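Local atomic coordinates of putative 6-pyruvoyl tetrahydrobiopterin synthase (Caenorhabditis elegans, PDB entry 2G64), a protein that probably converts 7,8-dihydroneopterin triphosphate into 6-pyruvoyl tetrahydropterin, a zinc-dependent step of tetrahydrobiopterin biosynthesis. Residues A[4-10]-A[52-58]; A[15-20]-A[82-88]; A[45-49]-A[128-132]. The protein carries 1 engineered substitution. All coordinates share one frame; numbering follows the deposited sequence.

Overall arrangement
All three contacts involve one mixed sheet whose neighbouring strands 6-19 and 44-57 run antiparallel. Along the chain the segments come in the order 4-10, 15-20, 45-49, 52-58, 82-88, 128-132, so every pair of interactions interleaves. Interaction 1 uses the start of strand 6-19 and the end of strand 44-57, and its centre lies about 30 Å from that of interaction 2 and about 25 Å from that of interaction 3. Interactions 2 and 3, with centres about 11 Å apart, share the zinc ion through H19 and H46, and F15 O lies 2.8 Å from Y48 N, a probable hydrogen bond. The metal site is thus gathered at the end of the sheet remote from interaction 1.

Interaction 1: residues A[4-10]-A[52-58]; sequences MPIVTME and VKLRGEV
Residues I6-E10 and V52-E57 run antiparallel, their short axes 4.5 Å apart at closest and inclined at 159°, with V7-G56 and M9-L54 as hydrogen-bonded pairs and I6-E57, T8-R55 and E10-K53 as non-hydrogen-bonded ones. The shortest backbone bond is L54 N to M9 O at 2.7 Å. Beyond the regular strands, V58 N still reaches P5 O at 3.0 Å, and M4 N meets E57 OE1 at 3.0 Å, almost straight (177°) but from above the carboxylate plane.

On the face carrying I6, T8 and E10, the CG2 methyl of I6 sits over the centre of the R55 guanidinium, 3.3 Å from R55 CZ. The arginine chain, extended from CG to NE, reaches back over I6, and the quarter turn at chi4 (-90°) presents the guanidinium face to CG2. The other branch of I6 places CD1 3.4 Å from E57 CG. E10 and K53 are linked less firmly: a water donates to E10 OE1 at 2.7 Å and makes a weak bond with K53 NZ. T8 OG1 is hydrogen-bonded to T136 of a second subunit.

V7, M9 and L54 point to the opposite face: V7 CG2 meets V58 CG2 at 3.5 Å, while M9 and L54 pack on L71 of helix 68-80. Strand 122-128 flanks 52-57 on its other side, while a strand of the second subunit pairs antiparallel with V7-E10 and carries the sheet across the interface.

Interaction 2: residues A[15-20]-A[82-88]; sequences FSAAHR and VDHRNLD. With ZN (zinc ion), chain D.
S16 and D83 open a row of polar bonds with side-chain carboxylates at both ends. S16 N donates to D83 OD1 at 2.9 Å, nearly along its C-O axis, while D83 OD2 takes H84 ND1 at 2.8 Å. D83 turns CG away from its own N (chi1 -177°), which allows one carboxylate to serve both donors; D83 OD2 lies 7° out of the H84 ring plane, restraining that ring's turn, although ND1 comes from above the carboxylate plane. S16 O receives a weak, bent bond from H84 N, and S16 OG is hydrogen-bonded to N47 OD1.

A18 N donates to R85 O at 2.9 Å in the carbonyl plane, and A18 O accepts from L87 N at 2.8 Å. R20 N then finds D88 OD2 at 2.7 Å, on the syn side but tilted out of the carboxylate plane. D88 OD1 is bonded to S99 OG, a second-shell serine that also holds H19 ND1 while H19 NE2 binds the zinc ion at 2.1 Å. N86 OD1, at the N-cap of helix 87-90, accepts from K89 N and, weakly, from D88 N; N86 ND2 bonds N42 O of a third subunit. R85 NH2 bonds D80 O.

The apolar side is made by V82 CG2 over one face of the F15 ring, 3.6 Å from its centroid (CH-pi), and by L87 CD2 against A17 CB, backed by helix 101-115. With H44 and H46, H19 forms the three-histidine zinc site of PTPS enzymes, whereas H84, a charge-relay residue by similarity, packs on C38 of the third subunit, consistent with an active site between subunits.

Interaction 3: residues A[45-49]-A[128-132]; sequences GHNYV and EETPK. With NA (sodium ion), chain B; ZN (zinc ion), chain D.
H46 turns its ring to the side opposite its carbonyl carbon (chi1 -60°), and E129 swings CG to the far side from its backbone N (chi1 169°); together these rotations bring the glutamate methylene over the imidazole. E129 CG lies 3.6 Å from the centroid of the H46 ring, close to the normal, a CH-pi contact, and the carboxylate beyond it is inclined only 19° to the ring. At the ring edge, H46 NE2 binds the zinc ion at 2.1 Å, alongside H19, H44 and a water. H46 ND1 is hydrogen-bonded to N47 OD1 of a third subunit, and the ND2 of that same asparagine bonds E129 O, so that one neighbouring residue ties both partners of the contact.

Further along the strand, V49 and E128 form an antiparallel hydrogen-bonded bridge, with V49 N to E128 O at 3.0 Å and E128 N to V49 O at 2.9 Å. The chain then turns a corner at E129, leaving strand 122-128 where it borders strand 44-57. In this tunnelling-fold (T-fold) enzyme the corner carries a charge-relay glutamate, assigned by similarity, to the zinc site; E129 OE2 is held by S101 OG.

T130 CG2 comes within 3.9 Å of H46 ND1, and T130 OG1 accepts K132 N at 3.1 Å, closing an ST turn. With a glycine here, K132 N would probably lose its turn-closing acceptor and a gap would open beside the H46 ring.

V49 and E128 lie side by side, their CB atoms 3.9 Å apart. E128 OE1 accepts from a water, and E128 OE2 makes a long, weak ion pair with K51 NZ. The sodium ion is bound by N47 O at 3.0 Å, by this water and by a second one.

Interaction 1: residues A[4-10]-A[52-58]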
loop_
_atom_site.group_PDB
_atom_site.type_symbol
_atom_site.label_atom_id
_atom_site.label_comp_id
_atom_site.label_asym_id
_atom_site.label_seq_id
_atom_site.Cartn_x
_atom_site.Cartn_y
_atom_site.Cartn_z
ATOM N N MET A 4 -27.909 0.460 -20.705
ATOM C CA MET A 4 -27.304 -0.461 -19.781
ATOM C C MET A 4 -26.765 0.298 -18.547
ATOM O O MET A 4 -26.614 1.522 -18.578
ATOM C CB MET A 4 -26.173 -1.211 -20.498
ATOM C CG MET A 4 -26.650 -2.251 -21.540
ATOM S SD MET A 4 -27.489 -3.653 -20.731
ATOM C CE MET A 4 -26.013 -4.530 -20.167
ATOM N N PRO A 5 -26.457 -0.442 -17.463
ATOM C CA PRO A 5 -25.872 0.196 -16.274
ATOM C C PRO A 5 -24.595 0.942 -16.640
ATOM O O PRO A 5 -23.834 0.476 -17.491
ATOM C CB PRO A 5 -25.527 -0.994 -15.372
ATOM C CG PRO A 5 -26.469 -2.077 -15.796
ATOM C CD PRO A 5 -26.652 -1.894 -17.287
ATOM N N ILE A 6 -24.362 2.064 -15.968
ATOM C CA ILE A 6 -23.151 2.850 -16.160
ATOM C C ILE A 6 -22.143 2.471 -15.056
ATOM O O ILE A 6 -22.453 2.511 -13.866
ATOM C CB ILE A 6 -23.442 4.362 -16.076
ATOM C CG1 ILE A 6 -24.510 4.772 -17.099
ATOM C CG2 ILE A 6 -22.163 5.183 -16.286
ATOM C CD1 ILE A 6 -24.212 4.333 -18.508
ATOM N N VAL A 7 -20.952 2.075 -15.470
ATOM C CA VAL A 7 -19.930 1.620 -14.519
ATOM C C VAL A 7 -18.626 2.336 -14.909
ATOM O O VAL A 7 -18.447 2.748 -16.065
ATOM C CB VAL A 7 -19.768 0.071 -14.612
ATOM C CG1 VAL A 7 -18.469 -0.444 -13.956
ATOM C CG2 VAL A 7 -21.016 -0.646 -14.082
ATOM N N THR A 8 -17.714 2.489 -13.954
ATOM C CA THR A 8 -16.392 3.012 -14.288
ATOM C C THR A 8 -15.364 1.878 -14.302
ATOM O O THR A 8 -15.513 0.873 -13.600
ATOM C CB THR A 8 -15.891 4.108 -13.294
ATOM O OG1 THR A 8 -15.697 3.545 -12.000
ATOM C CG2 THR A 8 -16.883 5.288 -13.193
ATOM N N MET A 9 -14.344 2.059 -15.124
ATOM C CA MET A 9 -13.248 1.102 -15.247
ATOM C C MET A 9 -11.958 1.924 -15.235
ATOM O O MET A 9 -11.785 2.876 -16.036
ATOM C CB MET A 9 -13.381 0.365 -16.581
ATOM C CG MET A 9 -12.137 -0.368 -17.045
ATOM S SD MET A 9 -12.409 -0.958 -18.730
ATOM C CE MET A 9 -10.777 -1.611 -19.077
ATOM N N GLU A 10 -11.058 1.562 -14.324
ATOM C CA GLU A 10 -9.844 2.344 -14.129
ATOM C C GLU A 10 -8.655 1.413 -14.178
ATOM O O GLU A 10 -8.681 0.339 -13.596
ATOM C CB GLU A 10 -9.896 3.085 -12.793
ATOM C CG GLU A 10 -8.668 3.956 -12.515
ATOM C CD GLU A 10 -8.849 4.787 -11.257
ATOM O OE1 GLU A 10 -9.187 4.226 -10.183
ATOM O OE2 GLU A 10 -8.678 6.012 -11.335
ATOM N N VAL A 52 -6.011 5.706 -15.361
ATOM C CA VAL A 52 -6.872 6.098 -16.476
ATOM C C VAL A 52 -8.248 5.538 -16.185
ATOM O O VAL A 52 -8.419 4.317 -16.104
ATOM C CB VAL A 52 -6.350 5.514 -17.805
ATOM C CG1 VAL A 52 -7.403 5.666 -18.930
ATOM C CG2 VAL A 52 -5.035 6.189 -18.157
ATOM N N LYS A 53 -9.213 6.438 -16.006
ATOM C CA LYS A 53 -10.561 6.044 -15.611
ATOM C C LYS A 53 -11.556 6.316 -16.748
ATOM O O LYS A 53 -11.610 7.411 -17.299
ATOM C CB LYS A 53 -10.979 6.798 -14.335
ATOM C CG LYS A 53 -12.305 6.336 -13.696
ATOM C CD LYS A 53 -12.482 7.072 -12.369
ATOM C CE LYS A 53 -13.728 6.626 -11.635
ATOM N NZ LYS A 53 -13.711 7.009 -10.191
ATOM N N LEU A 54 -12.326 5.289 -17.076
ATOM C CA LEU A 54 -13.302 5.342 -18.161
ATOM C C LEU A 54 -14.674 5.214 -17.516
ATOM O O LEU A 54 -14.799 4.634 -16.432
ATOM C CB LEU A 54 -13.071 4.160 -19.108
ATOM C CG LEU A 54 -11.631 3.945 -19.613
ATOM C CD1 LEU A 54 -11.649 2.817 -20.667
ATOM C CD2 LEU A 54 -11.054 5.226 -20.219
ATOM N N ARG A 55 -15.702 5.762 -18.156
ATOM C CA ARG A 55 -17.062 5.583 -17.643
ATOM C C ARG A 55 -18.006 5.371 -18.830
ATOM O O ARG A 55 -17.923 6.086 -19.840
ATOM C CB ARG A 55 -17.482 6.828 -16.853
ATOM C CG ARG A 55 -18.877 6.755 -16.256
ATOM C CD ARG A 55 -19.142 8.002 -15.424
ATOM N NE ARG A 55 -20.373 7.876 -14.657
ATOM C CZ ARG A 55 -21.569 8.252 -15.100
ATOM N NH1 ARG A 55 -21.695 8.771 -16.313
ATOM N NH2 ARG A 55 -22.641 8.100 -14.333
ATOM N N GLY A 56 -18.895 4.397 -18.727
ATOM C CA GLY A 56 -19.776 4.117 -19.865
ATOM C C GLY A 56 -20.696 2.963 -19.573
ATOM O O GLY A 56 -20.589 2.315 -18.522
ATOM N N GLU A 57 -21.617 2.713 -20.500
ATOM C CA GLU A 57 -22.493 1.554 -20.381
ATOM C C GLU A 57 -21.730 0.238 -20.449
ATOM O O GLU A 57 -20.856 0.050 -21.316
ATOM C CB GLU A 57 -23.517 1.540 -21.516
ATOM C CG GLU A 57 -24.578 2.609 -21.405
ATOM C CD GLU A 57 -25.474 2.582 -22.620
ATOM O OE1 GLU A 57 -26.168 1.568 -22.836
ATOM O OE2 GLU A 57 -25.468 3.573 -23.367
ATOM N N VAL A 58 -22.127 -0.702 -19.596
ATOM C CA VAL A 58 -21.645 -2.082 -19.691
ATOM C C VAL A 58 -22.191 -2.735 -20.971
ATOM O O VAL A 58 -23.383 -2.675 -21.246
ATOM C CB VAL A 58 -22.083 -2.906 -18.458
ATOM C CG1 VAL A 58 -21.589 -4.351 -18.553
ATOM C CG2 VAL A 58 -21.622 -2.239 -17.151
HETATM O O HOH W 1 -11.857 4.113 -9.813
#

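Interaction 2: residues A[15-20]-A[82-88]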
loop_
_atom_site.group_PDB
_atom_site.type_symbol
_atom_site.label_atom_id
_atom_site.label_comp_id
_atom_site.label_asym_id
_atom_site.label_seq_id
_atom_site.Cartn_x
_atom_site.Cartn_y
_atom_site.Cartn_z
ATOM N N PHE A 15 5.253 5.411 -14.738
ATOM C CA PHE A 15 6.427 5.734 -15.561
ATOM C C PHE A 15 7.471 6.484 -14.733
ATOM O O PHE A 15 7.142 7.184 -13.784
ATOM C CB PHE A 15 6.045 6.497 -16.844
ATOM C CG PHE A 15 5.390 7.861 -16.608
ATOM C CD1 PHE A 15 6.148 9.028 -16.646
ATOM C CD2 PHE A 15 4.006 7.965 -16.396
ATOM C CE1 PHE A 15 5.552 10.283 -16.438
ATOM C CE2 PHE A 15 3.390 9.206 -16.184
ATOM C CZ PHE A 15 4.165 10.377 -16.212
ATOM N N SER A 16 8.735 6.308 -15.080
ATOM C CA SER A 16 9.795 6.982 -14.355
ATOM C C SER A 16 10.337 8.104 -15.238
ATOM O O SER A 16 10.583 7.912 -16.428
ATOM C CB SER A 16 10.876 5.977 -13.947
ATOM O OG SER A 16 10.359 5.037 -13.013
ATOM N N ALA A 17 10.455 9.304 -14.675
ATOM C CA ALA A 17 10.924 10.413 -15.498
ATOM C C ALA A 17 11.663 11.437 -14.658
ATOM O O ALA A 17 11.416 11.578 -13.448
ATOM C CB ALA A 17 9.755 11.082 -16.256
ATOM N N ALA A 18 12.562 12.161 -15.315
ATOM C CA ALA A 18 13.203 13.316 -14.714
ATOM C C ALA A 18 12.460 14.586 -15.127
ATOM O O ALA A 18 11.865 14.655 -16.207
ATOM C CB ALA A 18 14.686 13.395 -15.189
ATOM N N HIS A 19 12.539 15.607 -14.293
ATOM C CA HIS A 19 12.112 16.940 -14.713
ATOM C C HIS A 19 12.740 18.027 -13.858
ATOM O O HIS A 19 13.411 17.742 -12.854
ATOM C CB HIS A 19 10.562 17.030 -14.761
ATOM C CG HIS A 19 9.901 17.253 -13.432
ATOM N ND1 HIS A 19 8.774 18.041 -13.294
ATOM C CD2 HIS A 19 10.162 16.757 -12.195
ATOM C CE1 HIS A 19 8.386 18.051 -12.030
ATOM N NE2 HIS A 19 9.203 17.264 -11.343
ATOM N N ARG A 20 12.565 19.268 -14.298
ATOM C CA ARG A 20 12.909 20.437 -13.497
ATOM C C ARG A 20 11.790 21.455 -13.716
ATOM O O ARG A 20 11.372 21.691 -14.861
ATOM C CB ARG A 20 14.249 21.004 -13.970
ATOM C CG ARG A 20 14.568 22.353 -13.321
ATOM C CD ARG A 20 15.724 23.040 -14.045
ATOM N NE ARG A 20 16.174 24.184 -13.260
ATOM C CZ ARG A 20 16.701 25.294 -13.768
ATOM N NH1 ARG A 20 16.813 25.450 -15.085
ATOM N NH2 ARG A 20 17.101 26.258 -12.945
ATOM N N VAL A 82 6.948 9.215 -22.372
ATOM C CA VAL A 82 7.413 9.779 -21.099
ATOM C C VAL A 82 8.256 8.811 -20.250
ATOM O O VAL A 82 9.048 9.234 -19.408
ATOM C CB VAL A 82 6.232 10.323 -20.251
ATOM C CG1 VAL A 82 5.579 11.503 -20.953
ATOM C CG2 VAL A 82 5.176 9.222 -20.007
ATOM N N ASP A 83 8.106 7.511 -20.452
ATOM C CA ASP A 83 8.813 6.613 -19.572
ATOM C C ASP A 83 10.336 6.602 -19.783
ATOM O O ASP A 83 10.809 6.520 -20.920
ATOM C CB ASP A 83 8.278 5.193 -19.641
ATOM C CG ASP A 83 8.984 4.295 -18.665
ATOM O OD1 ASP A 83 8.943 4.592 -17.452
ATOM O OD2 ASP A 83 9.645 3.337 -19.111
ATOM N N HIS A 84 11.083 6.638 -18.680
ATOM C CA HIS A 84 12.555 6.734 -18.740
ATOM C C HIS A 84 13.071 7.909 -19.583
ATOM O O HIS A 84 14.126 7.836 -20.215
ATOM C CB HIS A 84 13.151 5.401 -19.170
ATOM C CG HIS A 84 13.158 4.393 -18.064
ATOM N ND1 HIS A 84 12.045 3.656 -17.725
ATOM C CD2 HIS A 84 14.113 4.068 -17.159
ATOM C CE1 HIS A 84 12.324 2.886 -16.688
ATOM N NE2 HIS A 84 13.574 3.118 -16.324
ATOM N N ARG A 85 12.322 9.003 -19.548
ATOM C CA ARG A 85 12.680 10.217 -20.250
ATOM C C ARG A 85 12.811 11.405 -19.298
ATOM O O ARG A 85 12.442 11.341 -18.119
ATOM C CB ARG A 85 11.623 10.534 -21.316
ATOM C CG ARG A 85 11.396 9.373 -22.302
ATOM C CD ARG A 85 11.212 9.910 -23.707
ATOM N NE ARG A 85 10.634 8.921 -24.611
ATOM C CZ ARG A 85 11.335 8.207 -25.485
ATOM N NH1 ARG A 85 12.650 8.365 -25.576
ATOM N NH2 ARG A 85 10.721 7.332 -26.272
ATOM N N ASN A 86 13.340 12.493 -19.840
ATOM C CA ASN A 86 13.348 13.780 -19.172
ATOM C C ASN A 86 12.213 14.638 -19.775
ATOM O O ASN A 86 12.239 14.975 -20.977
ATOM C CB ASN A 86 14.714 14.432 -19.415
ATOM C CG ASN A 86 14.849 15.768 -18.732
ATOM O OD1 ASN A 86 13.976 16.622 -18.857
ATOM N ND2 ASN A 86 15.957 15.971 -18.023
ATOM N N LEU A 87 11.204 14.959 -18.962
ATOM C CA LEU A 87 9.985 15.588 -19.492
ATOM C C LEU A 87 10.291 16.883 -20.256
ATOM O O LEU A 87 9.813 17.085 -21.367
ATOM C CB LEU A 87 8.962 15.840 -18.387
ATOM C CG LEU A 87 8.479 14.617 -17.586
ATOM C CD1 LEU A 87 7.352 15.058 -16.620
ATOM C CD2 LEU A 87 7.972 13.560 -18.541
ATOM N N ASP A 88 11.107 17.740 -19.658
ATOM C CA ASP A 88 11.349 19.075 -20.203
ATOM C C ASP A 88 12.239 19.059 -21.434
ATOM O O ASP A 88 12.132 19.946 -22.275
ATOM C CB ASP A 88 11.965 19.960 -19.129
ATOM C CG ASP A 88 11.238 19.835 -17.818
ATOM O OD1 ASP A 88 10.094 20.319 -17.708
ATOM O OD2 ASP A 88 11.797 19.205 -16.913
HETATM ZN ZN ZN D . 9.091 17.057 -9.228
HETATM O O HOH W 2 8.006 18.365 -8.559
#

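Interaction 3: residues A[45-49]-A[128-132]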
loop_
_atom_site.group_PDB
_atom_site.type_symbol
_atom_site.label_atom_id
_atom_site.label_comp_id
_atom_site.label_asym_id
_atom_site.label_seq_id
_atom_site.Cartn_x
_atom_site.Cartn_y
_atom_site.Cartn_z
ATOM N N GLY A 45 13.445 13.815 -10.034
ATOM C CA GLY A 45 12.616 12.839 -10.735
ATOM C C GLY A 45 11.580 12.162 -9.873
ATOM O O GLY A 45 11.546 12.358 -8.661
ATOM N N HIS A 46 10.719 11.375 -10.512
ATOM C CA HIS A 46 9.610 10.733 -9.806
ATOM C C HIS A 46 9.306 9.424 -10.493
ATOM O O HIS A 46 9.523 9.291 -11.702
ATOM C CB HIS A 46 8.330 11.603 -9.815
ATOM C CG HIS A 46 8.497 12.945 -9.174
ATOM N ND1 HIS A 46 8.660 13.102 -7.817
ATOM C CD2 HIS A 46 8.553 14.189 -9.708
ATOM C CE1 HIS A 46 8.803 14.388 -7.539
ATOM N NE2 HIS A 46 8.740 15.067 -8.669
ATOM N N ASN A 47 8.790 8.449 -9.736
ATOM C CA ASN A 47 7.953 7.410 -10.338
ATOM C C ASN A 47 6.531 7.942 -10.327
ATOM O O ASN A 47 5.961 8.150 -9.266
ATOM C CB ASN A 47 8.005 6.134 -9.507
ATOM C CG ASN A 47 9.418 5.656 -9.283
ATOM O OD1 ASN A 47 10.196 5.505 -10.227
ATOM N ND2 ASN A 47 9.750 5.398 -8.024
ATOM N N TYR A 48 5.991 8.229 -11.506
ATOM C CA TYR A 48 4.663 8.802 -11.567
ATOM C C TYR A 48 3.681 7.632 -11.676
ATOM O O TYR A 48 3.867 6.756 -12.511
ATOM C CB TYR A 48 4.547 9.669 -12.824
ATOM C CG TYR A 48 5.283 10.985 -12.793
ATOM C CD1 TYR A 48 4.663 12.138 -12.307
ATOM C CD2 TYR A 48 6.585 11.096 -13.308
ATOM C CE1 TYR A 48 5.324 13.380 -12.303
ATOM C CE2 TYR A 48 7.242 12.327 -13.324
ATOM C CZ TYR A 48 6.619 13.455 -12.811
ATOM O OH TYR A 48 7.281 14.647 -12.831
ATOM N N VAL A 49 2.653 7.612 -10.834
ATOM C CA VAL A 49 1.572 6.648 -11.045
ATOM C C VAL A 49 0.520 7.303 -11.967
ATOM O O VAL A 49 0.084 8.432 -11.718
ATOM C CB VAL A 49 0.916 6.236 -9.713
ATOM C CG1 VAL A 49 -0.220 5.262 -9.969
ATOM C CG2 VAL A 49 1.959 5.567 -8.781
ATOM N N GLU A 128 -0.102 10.521 -9.752
ATOM C CA GLU A 128 0.480 10.635 -8.412
ATOM C C GLU A 128 1.966 10.886 -8.601
ATOM O O GLU A 128 2.713 10.009 -9.031
ATOM C CB GLU A 128 0.223 9.374 -7.579
ATOM C CG GLU A 128 -1.250 8.923 -7.558
ATOM C CD GLU A 128 -1.552 7.792 -6.584
ATOM O OE1 GLU A 128 -0.610 7.105 -6.136
ATOM O OE2 GLU A 128 -2.752 7.586 -6.278
ATOM N N GLU A 129 2.377 12.102 -8.303
ATOM C CA GLU A 129 3.765 12.501 -8.416
ATOM C C GLU A 129 4.616 11.789 -7.356
ATOM O O GLU A 129 5.732 11.355 -7.640
ATOM C CB GLU A 129 3.793 14.003 -8.225
ATOM C CG GLU A 129 5.110 14.637 -8.054
ATOM C CD GLU A 129 4.902 16.059 -7.588
ATOM O OE1 GLU A 129 5.082 16.319 -6.383
ATOM O OE2 GLU A 129 4.483 16.891 -8.416
ATOM N N THR A 130 4.070 11.696 -6.143
ATOM C CA THR A 130 4.540 10.782 -5.103
ATOM C C THR A 130 3.284 10.229 -4.432
ATOM O O THR A 130 2.174 10.664 -4.735
ATOM C CB THR A 130 5.371 11.506 -4.025
ATOM O OG1 THR A 130 4.494 12.261 -3.199
ATOM C CG2 THR A 130 6.427 12.448 -4.660
ATOM N N PRO A 131 3.450 9.258 -3.535
ATOM C CA PRO A 131 2.285 8.723 -2.822
ATOM C C PRO A 131 1.502 9.766 -2.035
ATOM O O PRO A 131 0.358 9.518 -1.650
ATOM C CB PRO A 131 2.891 7.631 -1.911
ATOM C CG PRO A 131 4.163 7.203 -2.676
ATOM C CD PRO A 131 4.694 8.539 -3.186
ATOM N N LYS A 132 2.086 10.935 -1.829
ATOM C CA LYS A 132 1.477 11.970 -1.010
ATOM C C LYS A 132 0.889 13.142 -1.795
ATOM O O LYS A 132 0.205 13.980 -1.202
ATOM C CB LYS A 132 2.487 12.536 -0.009
ATOM C CG LYS A 132 2.859 11.584 1.127
ATOM C CD LYS A 132 4.170 12.006 1.791
ATOM C CE LYS A 132 4.110 13.424 2.349
ATOM N NZ LYS A 132 3.433 13.484 3.681
HETATM NA NA NA B . 4.014 8.169 -7.002
HETATM ZN ZN ZN D . 9.091 17.057 -9.228
HETATM O O HOH W 3 2.073 7.014 -5.614
HETATM O O HOH W 4 6.396 6.988 -6.200
HETATM O O HOH W 2 8.006 18.365 -8.559
#